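Local coordinates for protein RNA-dependent RNA Polymerase (Bombyx mori cytoplasmic polyhedrosis virus, PDB 6TZ0) that synthesises RNA on an RNA template as the viral polymerase, serving both transcription and replication of a double-stranded RNA genome, at residues Glu58-Asn63 with Arg770-Glu775; Gly214-Ile217 with Ile221-His224; Ser398-Glu403 with Asp512-Ala517; Ala405-Gly410 with Gly507-Asp512. All blocks are in the same frame, centred on the assembly; numbering follows the deposited sequence.

Contact 1: Glu58-Asn63 with Arg770-Glu775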
loop_
_atom_site.group_PDB
_atom_site.type_symbol
_atom_site.label_atom_id
_atom_site.label_comp_id
_atom_site.label_asym_id
_atom_site.label_seq_id
_atom_site.Cartn_x
_atom_site.Cartn_y
_atom_site.Cartn_z
ATOM N N GLU A 58 -13.311 22.379 -37.451
ATOM C CA GLU A 58 -11.884 22.103 -37.446
ATOM C C GLU A 58 -11.526 21.044 -36.411
ATOM O O GLU A 58 -12.270 20.790 -35.463
ATOM C CB GLU A 58 -11.096 23.381 -37.165
ATOM C CG GLU A 58 -11.187 24.417 -38.258
ATOM C CD GLU A 58 -10.444 25.686 -37.907
ATOM O OE1 GLU A 58 -9.971 25.797 -36.759
ATOM O OE2 GLU A 58 -10.331 26.574 -38.775
ATOM N N ASP A 59 -10.363 20.433 -36.602
ATOM C CA ASP A 59 -9.836 19.460 -35.655
ATOM C C ASP A 59 -8.947 20.181 -34.638
ATOM O O ASP A 59 -8.992 21.407 -34.512
ATOM C CB ASP A 59 -9.124 18.319 -36.397
ATOM C CG ASP A 59 -7.935 18.777 -37.231
ATOM O OD1 ASP A 59 -7.674 19.990 -37.352
ATOM O OD2 ASP A 59 -7.245 17.901 -37.785
ATOM N N SER A 60 -8.134 19.427 -33.896
ATOM C CA SER A 60 -7.230 20.028 -32.924
ATOM C C SER A 60 -6.089 20.797 -33.573
ATOM O O SER A 60 -5.445 21.604 -32.899
ATOM C CB SER A 60 -6.654 18.955 -32.007
ATOM O OG SER A 60 -7.670 18.359 -31.230
ATOM N N ASN A 61 -5.818 20.571 -34.856
ATOM C CA ASN A 61 -4.728 21.249 -35.543
ATOM C C ASN A 61 -5.213 22.104 -36.707
ATOM O O ASN A 61 -4.405 22.522 -37.540
ATOM C CB ASN A 61 -3.688 20.229 -36.003
ATOM C CG ASN A 61 -2.827 19.734 -34.859
ATOM O OD1 ASN A 61 -2.313 20.528 -34.074
ATOM N ND2 ASN A 61 -2.703 18.430 -34.731
ATOM N N GLY A 62 -6.510 22.383 -36.774
ATOM C CA GLY A 62 -7.036 23.354 -37.709
ATOM C C GLY A 62 -7.435 22.832 -39.070
ATOM O O GLY A 62 -7.574 23.634 -39.999
ATOM N N ASN A 63 -7.624 21.529 -39.227
ATOM C CA ASN A 63 -8.037 20.956 -40.498
ATOM C C ASN A 63 -9.524 20.635 -40.457
ATOM O O ASN A 63 -10.047 20.223 -39.420
ATOM C CB ASN A 63 -7.235 19.695 -40.801
ATOM C CG ASN A 63 -5.747 19.961 -40.874
ATOM O OD1 ASN A 63 -4.981 19.481 -40.043
ATOM N ND2 ASN A 63 -5.332 20.723 -41.873
ATOM N N ARG A 770 -0.680 20.375 -18.065
ATOM C CA ARG A 770 -1.070 19.279 -18.938
ATOM C C ARG A 770 -2.284 19.627 -19.789
ATOM O O ARG A 770 -2.885 18.745 -20.405
ATOM C CB ARG A 770 -1.308 18.022 -18.106
ATOM C CG ARG A 770 -2.333 18.164 -17.023
ATOM C CD ARG A 770 -2.368 16.911 -16.182
ATOM N NE ARG A 770 -1.167 16.722 -15.377
ATOM C CZ ARG A 770 -0.924 15.633 -14.656
ATOM N NH1 ARG A 770 -1.794 14.638 -14.644
ATOM N NH2 ARG A 770 0.184 15.536 -13.941
ATOM N N VAL A 771 -2.626 20.907 -19.861
ATOM C CA VAL A 771 -3.835 21.384 -20.510
ATOM C C VAL A 771 -3.415 22.333 -21.629
ATOM O O VAL A 771 -2.283 22.813 -21.672
ATOM C CB VAL A 771 -4.765 22.077 -19.489
ATOM C CG1 VAL A 771 -4.324 23.499 -19.191
ATOM C CG2 VAL A 771 -6.187 21.999 -19.869
ATOM N N ARG A 772 -4.338 22.603 -22.542
ATOM C CA ARG A 772 -4.027 23.400 -23.718
ATOM C C ARG A 772 -4.634 24.799 -23.677
ATOM O O ARG A 772 -4.061 25.730 -24.246
ATOM C CB ARG A 772 -4.490 22.647 -24.969
ATOM C CG ARG A 772 -4.011 23.204 -26.270
ATOM C CD ARG A 772 -4.365 22.285 -27.408
ATOM N NE ARG A 772 -4.032 22.891 -28.686
ATOM C CZ ARG A 772 -4.259 22.323 -29.859
ATOM N NH1 ARG A 772 -4.826 21.129 -29.919
ATOM N NH2 ARG A 772 -3.928 22.953 -30.973
ATOM N N ARG A 773 -5.769 24.983 -23.001
ATOM C CA ARG A 773 -6.358 26.306 -22.801
ATOM C C ARG A 773 -6.751 26.447 -21.334
ATOM O O ARG A 773 -7.830 25.987 -20.928
ATOM C CB ARG A 773 -7.556 26.541 -23.716
ATOM C CG ARG A 773 -8.105 27.949 -23.624
ATOM C CD ARG A 773 -9.227 28.244 -24.605
ATOM N NE ARG A 773 -10.451 27.493 -24.344
ATOM C CZ ARG A 773 -11.030 26.681 -25.218
ATOM N NH1 ARG A 773 -10.507 26.516 -26.422
ATOM N NH2 ARG A 773 -12.145 26.045 -24.897
ATOM N N PRO A 774 -5.904 27.071 -20.510
ATOM C CA PRO A 774 -6.210 27.178 -19.073
ATOM C C PRO A 774 -7.309 28.172 -18.726
ATOM O O PRO A 774 -7.855 28.096 -17.616
ATOM C CB PRO A 774 -4.870 27.614 -18.467
ATOM C CG PRO A 774 -3.851 27.207 -19.459
ATOM C CD PRO A 774 -4.495 27.388 -20.788
ATOM N N GLU A 775 -7.656 29.093 -19.626
ATOM C CA GLU A 775 -8.659 30.107 -19.313
ATOM C C GLU A 775 -10.067 29.515 -19.285
ATOM O O GLU A 775 -10.877 29.854 -18.409
ATOM C CB GLU A 775 -8.560 31.247 -20.326
ATOM C CG GLU A 775 -9.537 32.381 -20.095
ATOM C CD GLU A 775 -9.266 33.149 -18.817
ATOM O OE1 GLU A 775 -8.092 33.219 -18.390
ATOM O OE2 GLU A 775 -10.233 33.679 -18.232
#
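Ser60 and Arg772 have the closest alpha carbons of the contact, yet Ser60 CA and Arg772 CA stand 10.3 Å apart, so the two backbones do not pair and one long side chain spans the gap. In 58-63 the chain reverses in a type I beta turn from Asp59 to Gly62, which presents the carbonyl of Ser60 at its second position. Arg772 reaches it in extended form: CG lies anti to the backbone N (chi1 -169°), and the chain stays straight out to NE, carrying the guanidinium to the turn. Its edge then meets a single acceptor. Arg772 NH2 donates to Ser60 O at 2.8 Å, with an N-H...O angle of 143°. This donor stands almost in line with the C=O bond, at 167°, while the oxygen sits slightly tilted from the guanidinium plane. Arg772 NH1 adds a weak second bond to Ser60 O at 3.1 Å. The guanidinium is thus forked round one neutral oxygen, which should limit its rotation without forming an ion pair. Beside the fork, Ser60 CB packs 3.5 Å from Arg772 NH1. The polar side-chain atoms of the turn have hydrogen-bond partners outside the two segments: Ser60 OG with Glu226 OE1, Asn61 OD1 with Asn330 ND2. In the fold, the turn links strand 54-58 to strand 64-68 and lies against helix 325-339, where Arg772 also touches Asn330, while the arginine comes from the loop leading into helix 774-786.

Contact 2: Gly214-Ile217 with Ile221-His224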
loop_
_atom_site.group_PDB
_atom_site.type_symbol
_atom_site.label_atom_id
_atom_site.label_comp_id
_atom_site.label_asym_id
_atom_site.label_seq_id
_atom_site.Cartn_x
_atom_site.Cartn_y
_atom_site.Cartn_z
ATOM N N GLY A 214 -17.149 17.707 -22.013
ATOM C CA GLY A 214 -17.221 19.153 -21.900
ATOM C C GLY A 214 -16.003 19.768 -21.241
ATOM O O GLY A 214 -15.604 20.883 -21.591
ATOM N N THR A 215 -15.393 19.054 -20.293
ATOM C CA THR A 215 -14.134 19.504 -19.709
ATOM C C THR A 215 -13.014 19.498 -20.743
ATOM O O THR A 215 -12.171 20.400 -20.762
ATOM C CB THR A 215 -13.785 18.617 -18.515
ATOM O OG1 THR A 215 -14.852 18.672 -17.566
ATOM C CG2 THR A 215 -12.515 19.075 -17.830
ATOM N N ALA A 216 -13.009 18.502 -21.630
ATOM C CA ALA A 216 -12.010 18.446 -22.691
ATOM C C ALA A 216 -12.208 19.546 -23.726
ATOM O O ALA A 216 -11.227 20.038 -24.290
ATOM C CB ALA A 216 -12.041 17.080 -23.365
ATOM N N ILE A 217 -13.457 19.931 -23.999
ATOM C CA ILE A 217 -13.698 21.067 -24.888
ATOM C C ILE A 217 -13.256 22.368 -24.227
ATOM O O ILE A 217 -12.621 23.217 -24.865
ATOM C CB ILE A 217 -15.175 21.125 -25.306
ATOM C CG1 ILE A 217 -15.563 19.898 -26.108
ATOM C CG2 ILE A 217 -15.445 22.335 -26.170
ATOM C CD1 ILE A 217 -17.041 19.802 -26.284
ATOM N N ILE A 221 -8.617 20.810 -25.834
ATOM C CA ILE A 221 -8.112 19.553 -26.370
ATOM C C ILE A 221 -9.024 19.031 -27.472
ATOM O O ILE A 221 -8.564 18.641 -28.551
ATOM C CB ILE A 221 -7.951 18.538 -25.226
ATOM C CG1 ILE A 221 -6.889 19.036 -24.248
ATOM C CG2 ILE A 221 -7.610 17.161 -25.754
ATOM C CD1 ILE A 221 -6.872 18.304 -22.954
ATOM N N LEU A 222 -10.327 19.024 -27.229
ATOM C CA LEU A 222 -11.296 18.590 -28.220
ATOM C C LEU A 222 -12.050 19.785 -28.773
ATOM O O LEU A 222 -12.382 20.717 -28.038
ATOM C CB LEU A 222 -12.289 17.593 -27.630
ATOM C CG LEU A 222 -11.773 16.219 -27.230
ATOM C CD1 LEU A 222 -12.894 15.439 -26.589
ATOM C CD2 LEU A 222 -11.240 15.482 -28.431
ATOM N N THR A 223 -12.309 19.757 -30.072
ATOM C CA THR A 223 -13.219 20.703 -30.692
ATOM C C THR A 223 -14.629 20.119 -30.628
ATOM O O THR A 223 -14.869 19.103 -29.972
ATOM C CB THR A 223 -12.765 21.016 -32.114
ATOM O OG1 THR A 223 -12.820 19.831 -32.913
ATOM C CG2 THR A 223 -11.344 21.528 -32.102
ATOM N N HIS A 224 -15.588 20.751 -31.301
ATOM C CA HIS A 224 -16.956 20.245 -31.241
ATOM C C HIS A 224 -17.141 19.015 -32.121
ATOM O O HIS A 224 -17.845 18.071 -31.736
ATOM C CB HIS A 224 -17.937 21.351 -31.622
ATOM C CG HIS A 224 -17.990 22.468 -30.631
ATOM N ND1 HIS A 224 -18.616 22.352 -29.411
ATOM C CD2 HIS A 224 -17.480 23.721 -30.670
ATOM C CE1 HIS A 224 -18.500 23.485 -28.745
ATOM N NE2 HIS A 224 -17.813 24.333 -29.486
#
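Ala216 and Ile217, in the last turn of helix 206-218, fold against Ile221 and Leu222 in a tight turn that carries the chain from the C-terminal end of that helix into helix 224-237. Its polar centre is the carbonyl of Ala216, which receives two backbone donors. Ile221 N bonds to Ala216 O at 3.1 Å, almost in line with the carbonyl at 171°. Leu222 N bonds to the same Ala216 O at 3.2 Å with a nearly straight N-H...O angle of 176°, but arrives from above the carbonyl plane. The chain therefore wraps round the helix end, and Ile217 CA comes to 3.4 Å from Leu222 O in a well-aligned CA-H...O contact. Apolar contacts accompany these bonds. Leu222 has CG anti to its carbonyl carbon (chi1 -68°), which sets Leu222 CD1 3.7 Å from Ala216 CB. Nearby, Ile217 CG1 approaches Leu222 CB at 4.3 Å, and its CG2 branch meets the His224 imidazole, the two side chains crossing at about a right angle. Thr223 is the N-cap of helix 224-237: its OG1 caps a backbone N and also bonds to Glu58 O, while Glu226 OE1 bonds back to Thr223 N, as in a capping box. The chemistry implies a buried helix end whose carbonyl oxygen is doubly satisfied by main-chain N-H groups, with aliphatic side chains packed close by.

Contact 3: Ser398-Glu403 with Asp512-Ala517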
loop_
_atom_site.group_PDB
_atom_site.type_symbol
_atom_site.label_atom_id
_atom_site.label_comp_id
_atom_site.label_asym_id
_atom_site.label_seq_id
_atom_site.Cartn_x
_atom_site.Cartn_y
_atom_site.Cartn_z
ATOM N N SER A 398 25.255 -9.244 -4.448
ATOM C CA SER A 398 26.105 -9.730 -3.373
ATOM C C SER A 398 27.267 -8.802 -3.062
ATOM O O SER A 398 27.938 -9.003 -2.046
ATOM C CB SER A 398 26.630 -11.116 -3.726
ATOM O OG SER A 398 27.474 -11.057 -4.858
ATOM N N SER A 399 27.524 -7.803 -3.897
ATOM C CA SER A 399 28.548 -6.816 -3.605
ATOM C C SER A 399 28.057 -5.698 -2.697
ATOM O O SER A 399 28.852 -4.834 -2.326
ATOM C CB SER A 399 29.077 -6.239 -4.913
ATOM O OG SER A 399 28.043 -5.598 -5.624
ATOM N N PHE A 400 26.781 -5.700 -2.322
ATOM C CA PHE A 400 26.212 -4.672 -1.465
ATOM C C PHE A 400 25.959 -5.140 -0.041
ATOM O O PHE A 400 25.594 -4.316 0.796
ATOM C CB PHE A 400 24.894 -4.157 -2.053
ATOM C CG PHE A 400 25.059 -3.339 -3.297
ATOM C CD1 PHE A 400 25.353 -1.990 -3.217
ATOM C CD2 PHE A 400 24.925 -3.916 -4.545
ATOM C CE1 PHE A 400 25.501 -1.235 -4.357
ATOM C CE2 PHE A 400 25.076 -3.166 -5.683
ATOM C CZ PHE A 400 25.371 -1.825 -5.586
ATOM N N THR A 401 26.169 -6.424 0.259
ATOM C CA THR A 401 25.652 -6.995 1.500
ATOM C C THR A 401 26.403 -6.513 2.735
ATOM O O THR A 401 25.792 -6.347 3.797
ATOM C CB THR A 401 25.686 -8.519 1.433
ATOM O OG1 THR A 401 27.028 -8.948 1.200
ATOM C CG2 THR A 401 24.798 -9.026 0.323
ATOM N N ASP A 402 27.705 -6.262 2.625
ATOM C CA ASP A 402 28.480 -5.903 3.808
ATOM C C ASP A 402 28.248 -4.459 4.236
ATOM O O ASP A 402 28.139 -4.180 5.439
ATOM C CB ASP A 402 29.961 -6.155 3.551
ATOM C CG ASP A 402 30.796 -6.006 4.800
ATOM O OD1 ASP A 402 30.733 -6.908 5.666
ATOM O OD2 ASP A 402 31.511 -4.986 4.918
ATOM N N GLU A 403 28.135 -3.544 3.273
ATOM C CA GLU A 403 27.778 -2.163 3.573
ATOM C C GLU A 403 26.367 -2.058 4.141
ATOM O O GLU A 403 26.133 -1.309 5.100
ATOM C CB GLU A 403 27.912 -1.317 2.311
ATOM C CG GLU A 403 27.574 0.144 2.495
ATOM C CD GLU A 403 28.577 0.885 3.350
ATOM O OE1 GLU A 403 29.760 0.482 3.379
ATOM O OE2 GLU A 403 28.180 1.879 3.995
ATOM N N ASP A 512 20.385 4.079 -0.852
ATOM C CA ASP A 512 21.437 5.028 -0.533
ATOM C C ASP A 512 22.783 4.629 -1.111
ATOM O O ASP A 512 23.783 5.293 -0.829
ATOM C CB ASP A 512 21.561 5.178 0.981
ATOM C CG ASP A 512 20.332 5.795 1.600
ATOM O OD1 ASP A 512 19.648 6.579 0.912
ATOM O OD2 ASP A 512 20.045 5.490 2.776
ATOM N N LEU A 513 22.835 3.568 -1.906
ATOM C CA LEU A 513 24.089 3.054 -2.422
ATOM C C LEU A 513 24.157 3.058 -3.938
ATOM O O LEU A 513 25.214 2.748 -4.494
ATOM C CB LEU A 513 24.319 1.629 -1.910
ATOM C CG LEU A 513 24.396 1.463 -0.397
ATOM C CD1 LEU A 513 24.552 0.007 -0.076
ATOM C CD2 LEU A 513 25.541 2.257 0.172
ATOM N N ASN A 514 23.065 3.392 -4.616
ATOM C CA ASN A 514 23.019 3.441 -6.067
ATOM C C ASN A 514 22.282 4.698 -6.495
ATOM O O ASN A 514 21.851 5.510 -5.673
ATOM C CB ASN A 514 22.308 2.223 -6.661
ATOM C CG ASN A 514 23.061 0.957 -6.467
ATOM O OD1 ASN A 514 22.576 0.023 -5.836
ATOM N ND2 ASN A 514 24.267 0.902 -7.015
ATOM N N ASP A 515 22.117 4.827 -7.810
ATOM C CA ASP A 515 21.321 5.881 -8.420
ATOM C C ASP A 515 20.283 5.318 -9.380
ATOM O O ASP A 515 19.834 6.028 -10.282
ATOM C CB ASP A 515 22.220 6.882 -9.144
ATOM C CG ASP A 515 23.148 6.217 -10.151
ATOM O OD1 ASP A 515 23.240 4.970 -10.171
ATOM O OD2 ASP A 515 23.781 6.946 -10.940
ATOM N N ASN A 516 19.899 4.057 -9.219
ATOM C CA ASN A 516 18.989 3.419 -10.159
ATOM C C ASN A 516 17.621 3.126 -9.549
ATOM O O ASN A 516 17.015 2.092 -9.831
ATOM C CB ASN A 516 19.632 2.165 -10.752
ATOM C CG ASN A 516 20.110 1.189 -9.717
ATOM O OD1 ASN A 516 19.849 1.341 -8.534
ATOM N ND2 ASN A 516 20.851 0.180 -10.163
ATOM N N ALA A 517 17.133 4.036 -8.713
ATOM C CA ALA A 517 15.764 4.023 -8.229
ATOM C C ALA A 517 15.224 5.441 -8.309
ATOM O O ALA A 517 15.984 6.409 -8.370
ATOM C CB ALA A 517 15.666 3.492 -6.801
#
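Phe400 and Leu513 form the close-packed part of this contact, although their alpha carbons, Phe400 CA and Leu513 CA, are 8.1 Å apart and the backbones stay well separated. The two side chains slide past each other in opposite directions, and Leu513 CD1 reaches the ring edge, near its plane, 3.8 Å from Phe400 CD1. With CG anti to its carbonyl carbon (chi1 -60°), Leu513 also turns its other methyl, CD2, to within 3.7 Å of Glu403 CG. Leucine is thus wedged between a ring edge and the aliphatic stem of an acid. Farther out on the same ring, Asn514 brings its amide up to the CE1-CZ end, steeply tilted against it: Asn514 ND2 is 3.3 Å and Asn514 OD1 3.4 Å from Phe400 CZ. The ring and amide planes are 72° apart, and the approach is oblique. Tyr396 meets Phe400 edge-to-face and also touches Asn514. The looser side is that of Glu403, whose chain, bent at chi2, takes its carboxylate to a long, weak ion pair with Arg407 NE rather than to the facing loop; none of the touching residues is fully buried. Within the central polymerase domain, the contact joins the start of helix 401-409 to the loop after helix 501-508. With no hydrogen bond or salt bridge between the segments, cohesion rests on shape and dispersion, and the one polar group against the ring, the Asn514 amide, packs there without bonding to the facing segment.

Contact 4: Ala405-Gly410 with Gly507-Asp512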
loop_
_atom_site.group_PDB
_atom_site.type_symbol
_atom_site.label_atom_id
_atom_site.label_comp_id
_atom_site.label_asym_id
_atom_site.label_seq_id
_atom_site.Cartn_x
_atom_site.Cartn_y
_atom_site.Cartn_z
ATOM N N ALA A 405 24.793 -4.431 5.773
ATOM C CA ALA A 405 24.800 -4.997 7.121
ATOM C C ALA A 405 25.408 -4.039 8.135
ATOM O O ALA A 405 24.915 -3.944 9.269
ATOM C CB ALA A 405 25.546 -6.327 7.127
ATOM N N LYS A 406 26.442 -3.298 7.730
ATOM C CA LYS A 406 26.993 -2.240 8.570
ATOM C C LYS A 406 25.961 -1.151 8.844
ATOM O O LYS A 406 25.915 -0.601 9.948
ATOM C CB LYS A 406 28.241 -1.666 7.897
ATOM C CG LYS A 406 29.038 -0.640 8.697
ATOM C CD LYS A 406 28.748 0.792 8.257
ATOM C CE LYS A 406 29.613 1.782 9.008
ATOM N NZ LYS A 406 29.310 3.185 8.620
ATOM N N ARG A 407 25.123 -0.834 7.855
ATOM C CA ARG A 407 24.079 0.167 8.067
ATOM C C ARG A 407 22.964 -0.357 8.967
ATOM O O ARG A 407 22.401 0.397 9.766
ATOM C CB ARG A 407 23.512 0.618 6.725
ATOM C CG ARG A 407 24.451 1.482 5.926
ATOM C CD ARG A 407 23.852 1.826 4.584
ATOM N NE ARG A 407 24.772 2.632 3.792
ATOM C CZ ARG A 407 24.780 3.957 3.788
ATOM N NH1 ARG A 407 23.904 4.623 4.522
ATOM N NH2 ARG A 407 25.654 4.619 3.046
ATOM N N VAL A 408 22.626 -1.641 8.839
ATOM C CA VAL A 408 21.551 -2.244 9.623
ATOM C C VAL A 408 21.952 -2.377 11.089
ATOM O O VAL A 408 21.109 -2.239 11.985
ATOM C CB VAL A 408 21.150 -3.588 8.969
ATOM C CG1 VAL A 408 20.316 -4.468 9.871
ATOM C CG2 VAL A 408 20.338 -3.322 7.722
ATOM N N ASN A 409 23.247 -2.571 11.363
ATOM C CA ASN A 409 23.709 -2.696 12.745
ATOM C C ASN A 409 23.524 -1.417 13.558
ATOM O O ASN A 409 23.455 -1.479 14.789
ATOM C CB ASN A 409 25.177 -3.102 12.773
ATOM C CG ASN A 409 25.394 -4.517 12.323
ATOM O OD1 ASN A 409 24.608 -5.405 12.637
ATOM N ND2 ASN A 409 26.477 -4.746 11.597
ATOM N N GLY A 410 23.429 -0.262 12.908
ATOM C CA GLY A 410 23.317 0.987 13.632
ATOM C C GLY A 410 21.912 1.540 13.740
ATOM O O GLY A 410 21.729 2.751 13.887
ATOM N N GLY A 507 16.268 -4.285 2.569
ATOM C CA GLY A 507 16.225 -3.843 1.184
ATOM C C GLY A 507 16.073 -2.346 0.993
ATOM O O GLY A 507 16.321 -1.855 -0.111
ATOM N N LYS A 508 15.670 -1.618 2.033
ATOM C CA LYS A 508 15.559 -0.170 1.960
ATOM C C LYS A 508 16.922 0.506 1.936
ATOM O O LYS A 508 17.040 1.629 1.439
ATOM C CB LYS A 508 14.727 0.297 3.159
ATOM C CG LYS A 508 14.378 1.756 3.251
ATOM C CD LYS A 508 13.598 2.002 4.525
ATOM C CE LYS A 508 13.190 3.450 4.652
ATOM N NZ LYS A 508 14.374 4.324 4.850
ATOM N N GLN A 509 17.962 -0.162 2.434
ATOM C CA GLN A 509 19.264 0.473 2.556
ATOM C C GLN A 509 20.001 0.581 1.230
ATOM O O GLN A 509 20.938 1.377 1.130
ATOM C CB GLN A 509 20.128 -0.289 3.553
ATOM C CG GLN A 509 19.524 -0.412 4.928
ATOM C CD GLN A 509 19.280 0.918 5.594
ATOM O OE1 GLN A 509 20.077 1.845 5.479
ATOM N NE2 GLN A 509 18.166 1.018 6.303
ATOM N N ILE A 510 19.599 -0.181 0.210
ATOM C CA ILE A 510 20.311 -0.162 -1.067
ATOM C C ILE A 510 19.989 1.081 -1.884
ATOM O O ILE A 510 20.714 1.393 -2.835
ATOM C CB ILE A 510 20.009 -1.461 -1.843
ATOM C CG1 ILE A 510 21.095 -1.761 -2.881
ATOM C CG2 ILE A 510 18.673 -1.376 -2.539
ATOM C CD1 ILE A 510 21.056 -3.151 -3.445
ATOM N N TYR A 511 18.942 1.828 -1.517
ATOM C CA TYR A 511 18.639 3.068 -2.222
ATOM C C TYR A 511 19.682 4.143 -1.972
ATOM O O TYR A 511 19.844 5.037 -2.805
ATOM C CB TYR A 511 17.281 3.627 -1.815
ATOM C CG TYR A 511 16.100 2.744 -2.105
ATOM C CD1 TYR A 511 15.784 2.393 -3.399
ATOM C CD2 TYR A 511 15.237 2.354 -1.095
ATOM C CE1 TYR A 511 14.691 1.613 -3.676
ATOM C CE2 TYR A 511 14.135 1.578 -1.365
ATOM C CZ TYR A 511 13.871 1.211 -2.660
ATOM O OH TYR A 511 12.777 0.443 -2.949
ATOM N N ASP A 512 20.385 4.079 -0.852
ATOM C CA ASP A 512 21.437 5.028 -0.533
ATOM C C ASP A 512 22.783 4.629 -1.111
ATOM O O ASP A 512 23.783 5.293 -0.829
ATOM C CB ASP A 512 21.561 5.178 0.981
ATOM C CG ASP A 512 20.332 5.795 1.600
ATOM O OD1 ASP A 512 19.648 6.579 0.912
ATOM O OD2 ASP A 512 20.045 5.490 2.776
#
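Arg407 and Val408, on the exit turn of helix 401-409, pack against Gln509 in the segment 507-512, where helix 501-508 gives way to loop, joining two neighbouring elements of the central polymerase domain. The segments are nearest at Arg407 CA and Gln509 CA, 7.3 Å apart. Gln509 is the hub. Its chain bends at chi2 (-61°) and lies across the stem of Arg407, so that Gln509 OE1 rests 3.9 Å from both Arg407 CB and Arg407 CD. The amide and guanidinium planes are only 21° apart, yet the arginine meets the amide with its methylenes and not its N-H groups. The other end of that amide turns back along its own chain, Gln509 NE2 giving a weak bond to Thr505 O. Next to it, Val408 CG2 meets Gln509 CG at 4.1 Å in the more buried corner. Arg407 itself runs extended from CG to NE and ends beside Asp512, which is exposed. Asp512 CB lies over one face of the guanidinium, offset toward its rim. The opposite charges may attract at a distance, but they form no salt bridge: Asp512 OD2 sits 4.3 Å from Arg407 NH1, well out of the guanidinium plane, and no N-H points at it.

In the fold
The contacts fall into two pairs. Contacts 1 and 2 have centres 8 Å apart and are bonded together: besides the link through Thr223, Ser60 OG probably bonds to Ile221 O at 2.8 Å. Contacts 3 and 4, with centres 9 Å apart, share Asp512 and helix 401-409; Leu513 CD2 packs 3.7 Å from Arg407 NE, and Phe400 CG 4.0 Å from Ile510 CD1. Between the pairs, centres are about 47 to 51 Å apart, and contact 2 lies across the chain's centre from contacts 3 and 4. All four lie away from the magnesium-binding residues Asp547, Asp680 and Asp681, although contacts 3 and 4 belong to the central polymerase domain.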